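PDB 4V1K: carbohydrate binding module from Ruminococcus flavefaciens, which probably binds plant cell-wall polysaccharides as a non-catalytic module of the cellulosomal family 9 glycoside hydrolase Cel9A. Local coordinates for residues Arg24-Tyr30 against Gly108-Val114. Numbering follows the deposited sequence. Where two conformers were deposited one is given.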
ATOM      1  N   ARG A  24      10.032   1.567   7.845  1.00 20.14           N
ATOM      2  CA  ARG A  24       9.539   0.345   7.184  1.00 18.15           C
ATOM      3  C   ARG A  24       8.143   0.494   6.547  1.00 17.73           C
ATOM      4  O   ARG A  24       7.607  -0.450   5.969  1.00 20.46           O
ATOM      5  CB  ARG A  24       9.572  -0.847   8.147  1.00 19.92           C
ATOM      6  CG  ARG A  24      10.994  -1.332   8.407  1.00 20.75           C
ATOM      7  CD  ARG A  24      11.049  -2.543   9.285  1.00 22.50           C
ATOM      8  NE  ARG A  24      12.401  -3.070   9.403  1.00 23.86           N
ATOM      9  CZ  ARG A  24      13.008  -3.319  10.548  1.00 25.21           C
ATOM     10  NH1 ARG A  24      12.407  -3.052  11.738  1.00 27.19           N
ATOM     11  NH2 ARG A  24      14.239  -3.840  10.504  1.00 26.17           N
HETATM   12  N   MSE A  25       7.537   1.669   6.658  1.00 17.95           N
HETATM   13  CA  MSE A  25       6.317   1.966   5.868  1.00 19.74           C
HETATM   14  C   MSE A  25       6.628   2.995   4.786  1.00 19.61           C
HETATM   15  O   MSE A  25       7.165   4.082   5.050  1.00 24.88           O
HETATM   16  CB  MSE A  25       5.162   2.482   6.734  1.00 20.92           C
HETATM   17  CG  MSE A  25       4.803   1.521   7.854  1.00 18.89           C
HETATM   18 SE   MSE A  25       3.053   1.790   8.666  1.00 20.82          SE
HETATM   19  CE  MSE A  25       1.993   0.707   7.431  1.00 20.21           C
ATOM     20  N   ILE A  26       6.273   2.645   3.569  1.00 18.77           N
ATOM     21  CA  ILE A  26       6.506   3.528   2.417  0.50 20.43           C
ATOM     22  C   ILE A  26       5.196   4.182   2.014  1.00 18.57           C
ATOM     23  O   ILE A  26       4.179   3.515   1.761  1.00 18.75           O
ATOM     24  CB  ILE A  26       7.115   2.785   1.237  0.50 21.87           C
ATOM     25  CG1 ILE A  26       8.448   2.165   1.673  0.50 24.60           C
ATOM     26  CG2 ILE A  26       7.314   3.760   0.087  0.50 22.81           C
ATOM     27  CD1 ILE A  26       8.845   0.925   0.913  0.50 25.83           C
ATOM     28  N   GLY A  27       5.207   5.527   2.030  1.00 19.11           N
ATOM     29  CA  GLY A  27       4.016   6.323   1.825  1.00 19.19           C
ATOM     30  C   GLY A  27       3.806   6.842   0.406  1.00 19.68           C
ATOM     31  O   GLY A  27       4.776   7.203  -0.269  1.00 20.19           O
ATOM     32  N   PHE A  28       2.524   6.898   0.000  1.00 17.73           N
ATOM     33  CA  PHE A  28       2.086   7.513  -1.253  1.00 17.82           C
ATOM     34  C   PHE A  28       0.900   8.422  -0.988  1.00 17.99           C
ATOM     35  O   PHE A  28      -0.086   8.017  -0.366  1.00 19.34           O
ATOM     36  CB  PHE A  28       1.735   6.461  -2.296  1.00 19.08           C
ATOM     37  CG  PHE A  28       2.837   5.490  -2.550  1.00 19.66           C
ATOM     38  CD1 PHE A  28       3.847   5.807  -3.467  1.00 22.19           C
ATOM     39  CD2 PHE A  28       2.892   4.282  -1.864  1.00 21.49           C
ATOM     40  CE1 PHE A  28       4.884   4.929  -3.696  1.00 24.11           C
ATOM     41  CE2 PHE A  28       3.943   3.414  -2.095  1.00 23.28           C
ATOM     42  CZ  PHE A  28       4.926   3.744  -3.004  1.00 24.46           C
ATOM     43  N   SER A  29       1.023   9.681  -1.402  1.00 18.87           N
ATOM     44  CA  SER A  29      -0.037  10.654  -1.202  1.00 18.92           C
ATOM     45  C   SER A  29      -1.243  10.329  -2.101  1.00 18.77           C
ATOM     46  O   SER A  29      -1.087  10.094  -3.307  1.00 18.97           O
ATOM     47  CB  SER A  29       0.460  12.097  -1.499  1.00 22.07           C
ATOM     48  OG  SER A  29       1.584  12.480  -0.697  1.00 25.22           O
ATOM     49  N   TYR A  30      -2.451  10.337  -1.529  1.00 17.35           N
ATOM     50  CA  TYR A  30      -3.645  10.082  -2.338  1.00 17.97           C
ATOM     51  C   TYR A  30      -3.799  11.096  -3.495  1.00 18.27           C
ATOM     52  O   TYR A  30      -4.311  10.733  -4.560  1.00 17.94           O
ATOM     53  CB  TYR A  30      -4.898  10.062  -1.489  1.00 18.05           C
ATOM     54  CG  TYR A  30      -5.061   8.783  -0.674  1.00 16.51           C
ATOM     55  CD1 TYR A  30      -5.253   7.519  -1.307  1.00 17.22           C
ATOM     56  CD2 TYR A  30      -5.088   8.831   0.718  1.00 16.32           C
ATOM     57  CE1 TYR A  30      -5.428   6.350  -0.560  1.00 16.76           C
ATOM     58  CE2 TYR A  30      -5.284   7.673   1.463  1.00 15.11           C
ATOM     59  CZ  TYR A  30      -5.454   6.439   0.837  1.00 15.10           C
ATOM     60  OH  TYR A  30      -5.667   5.278   1.586  1.00 16.12           O
ATOM     61  N   GLY A 108      -3.454  13.371   2.933  1.00 16.15           N
ATOM     62  CA  GLY A 108      -3.629  11.987   3.330  1.00 15.15           C
ATOM     63  C   GLY A 108      -2.815  11.024   2.471  1.00 16.39           C
ATOM     64  O   GLY A 108      -2.657  11.242   1.253  1.00 16.44           O
ATOM     65  N   GLU A 109      -2.383   9.929   3.095  1.00 15.86           N
ATOM     66  CA  GLU A 109      -1.535   8.923   2.467  1.00 16.31           C
ATOM     67  C   GLU A 109      -2.037   7.484   2.684  1.00 15.05           C
ATOM     68  O   GLU A 109      -2.610   7.165   3.742  1.00 16.07           O
ATOM     69  CB  GLU A 109      -0.095   8.974   3.036  1.00 18.06           C
ATOM     70  CG  GLU A 109       0.656  10.258   2.724  1.00 20.38           C
ATOM     71  CD  GLU A 109       2.087  10.293   3.194  1.00 24.76           C
ATOM     72  OE1 GLU A 109       2.636   9.242   3.594  1.00 31.49           O
ATOM     73  OE2 GLU A 109       2.692  11.394   3.098  1.00 31.26           O
ATOM     74  N   ILE A 110      -1.690   6.620   1.718  1.00 16.64           N
ATOM     75  CA  ILE A 110      -1.681   5.187   1.880  1.00 16.64           C
ATOM     76  C   ILE A 110      -0.242   4.761   2.146  1.00 17.37           C
ATOM     77  O   ILE A 110       0.701   5.244   1.485  1.00 18.61           O
ATOM     78  CB  ILE A 110      -2.311   4.463   0.635  1.00 17.81           C
ATOM     79  CG1 ILE A 110      -2.371   2.947   0.825  1.00 19.45           C
ATOM     80  CG2 ILE A 110      -1.547   4.771  -0.663  1.00 19.78           C
ATOM     81  CD1 ILE A 110      -3.374   2.489   1.837  1.00 20.72           C
ATOM     82  N   LYS A 111      -0.062   3.876   3.125  1.00 15.84           N
ATOM     83  CA  LYS A 111       1.276   3.415   3.565  1.00 17.11           C
ATOM     84  C   LYS A 111       1.406   1.887   3.416  1.00 16.02           C
ATOM     85  O   LYS A 111       0.540   1.130   3.870  1.00 18.02           O
ATOM     86  CB  LYS A 111       1.550   3.868   5.006  1.00 19.89           C
ATOM     87  CG  LYS A 111       1.528   5.386   5.171  1.00 24.06           C
ATOM     88  CD  LYS A 111       2.718   5.917   5.923  1.00 31.99           C
ATOM     89  CE  LYS A 111       2.583   7.396   6.165  1.00 35.57           C
ATOM     90  NZ  LYS A 111       3.901   8.055   5.983  1.00 44.10           N
ATOM     91  N   PHE A 112       2.478   1.471   2.748  1.00 16.39           N
ATOM     92  CA  PHE A 112       2.802   0.063   2.454  1.00 16.78           C
ATOM     93  C   PHE A 112       3.919  -0.355   3.397  1.00 16.22           C
ATOM     94  O   PHE A 112       5.075   0.083   3.264  1.00 17.79           O
ATOM     95  CB  PHE A 112       3.227  -0.044   0.983  1.00 17.19           C
ATOM     96  CG  PHE A 112       3.787  -1.382   0.570  1.00 17.79           C
ATOM     97  CD1 PHE A 112       3.029  -2.535   0.680  1.00 19.59           C
ATOM     98  CD2 PHE A 112       5.048  -1.463  -0.012  1.00 19.91           C
ATOM     99  CE1 PHE A 112       3.536  -3.757   0.240  1.00 20.40           C
ATOM    100  CE2 PHE A 112       5.561  -2.675  -0.432  1.00 19.93           C
ATOM    101  CZ  PHE A 112       4.798  -3.808  -0.305  1.00 19.13           C
ATOM    102  N   GLY A 113       3.556  -1.148   4.391  1.00 15.40           N
ATOM    103  CA  GLY A 113       4.493  -1.603   5.411  1.00 15.76           C
ATOM    104  C   GLY A 113       5.166  -2.906   4.985  1.00 16.61           C
ATOM    105  O   GLY A 113       4.492  -3.870   4.575  1.00 18.30           O
ATOM    106  N   VAL A 114       6.490  -2.940   5.087  1.00 16.01           N
ATOM    107  CA  VAL A 114       7.273  -4.136   4.783  1.00 16.87           C
ATOM    108  C   VAL A 114       7.972  -4.607   6.056  1.00 17.39           C
ATOM    109  O   VAL A 114       8.999  -4.046   6.469  1.00 17.60           O
ATOM    110  CB  VAL A 114       8.326  -3.884   3.654  1.00 18.18           C
ATOM    111  CG1 VAL A 114       8.997  -5.200   3.257  1.00 19.80           C
ATOM    112  CG2 VAL A 114       7.673  -3.269   2.430  1.00 20.89           C
TER
HETATM  113  O   HOH W   1       1.233  13.500   1.918  1.00 27.31           O
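Y30 lies across I110 where strands 25-29 and 109-114 meet at one end of an antiparallel ladder. With CG beside its own backbone N (chi1 -76°), the tyrosine turns back over the partner strand. Its CB and CG pass G108 O, and CD2 comes within 3.5 Å of that oxygen. Further out, Y30 CE2 lies 3.5 Å from E109 C, while I110 N sits over one ring face, offset toward the rim. CE1 and CZ then reach the I110 side chain, which crosses the tyrosine at about a right angle; Y30 CZ is 3.7 Å from I110 CB. At the tip, OH touches I110 CB and CD1 and hydrogen-bonds T63 OG1 on strand 55-64. Replacing Y30 by an alanine takes away the ring, which would probably open a gap beside I110 and leave T63 OG1 without its phenolic mate. The backbone fixes the start of this path, Y30 N donating to G108 O at 2.9 Å. Beyond it, I26 with F112 and F28 with I110 form hydrogen-bonded pairs; the I26 N-H points almost straight at F112 O (N-H...O 176°), although the donor stands above the carbonyl plane. F28 CB packs on I110 CG2, on the face that also carries I26 and F112. On the opposite face, within strand 109-114, K111 NZ donates to E109 OE1 in a salt bridge (3.0 Å), and that oxygen lies beside G27 CA, while a water links E109 OE2 to S29 OG across the strands. M25, a selenomethionine, brings CE against K111 CB. Strand 109-114 continues the sheet into strand 55-64, and the I26-F28 face turns inward: both reach strand 5-15, and F28 and F112 meet I124 of strand 121-131, packing the two sheets of a beta-sandwich together.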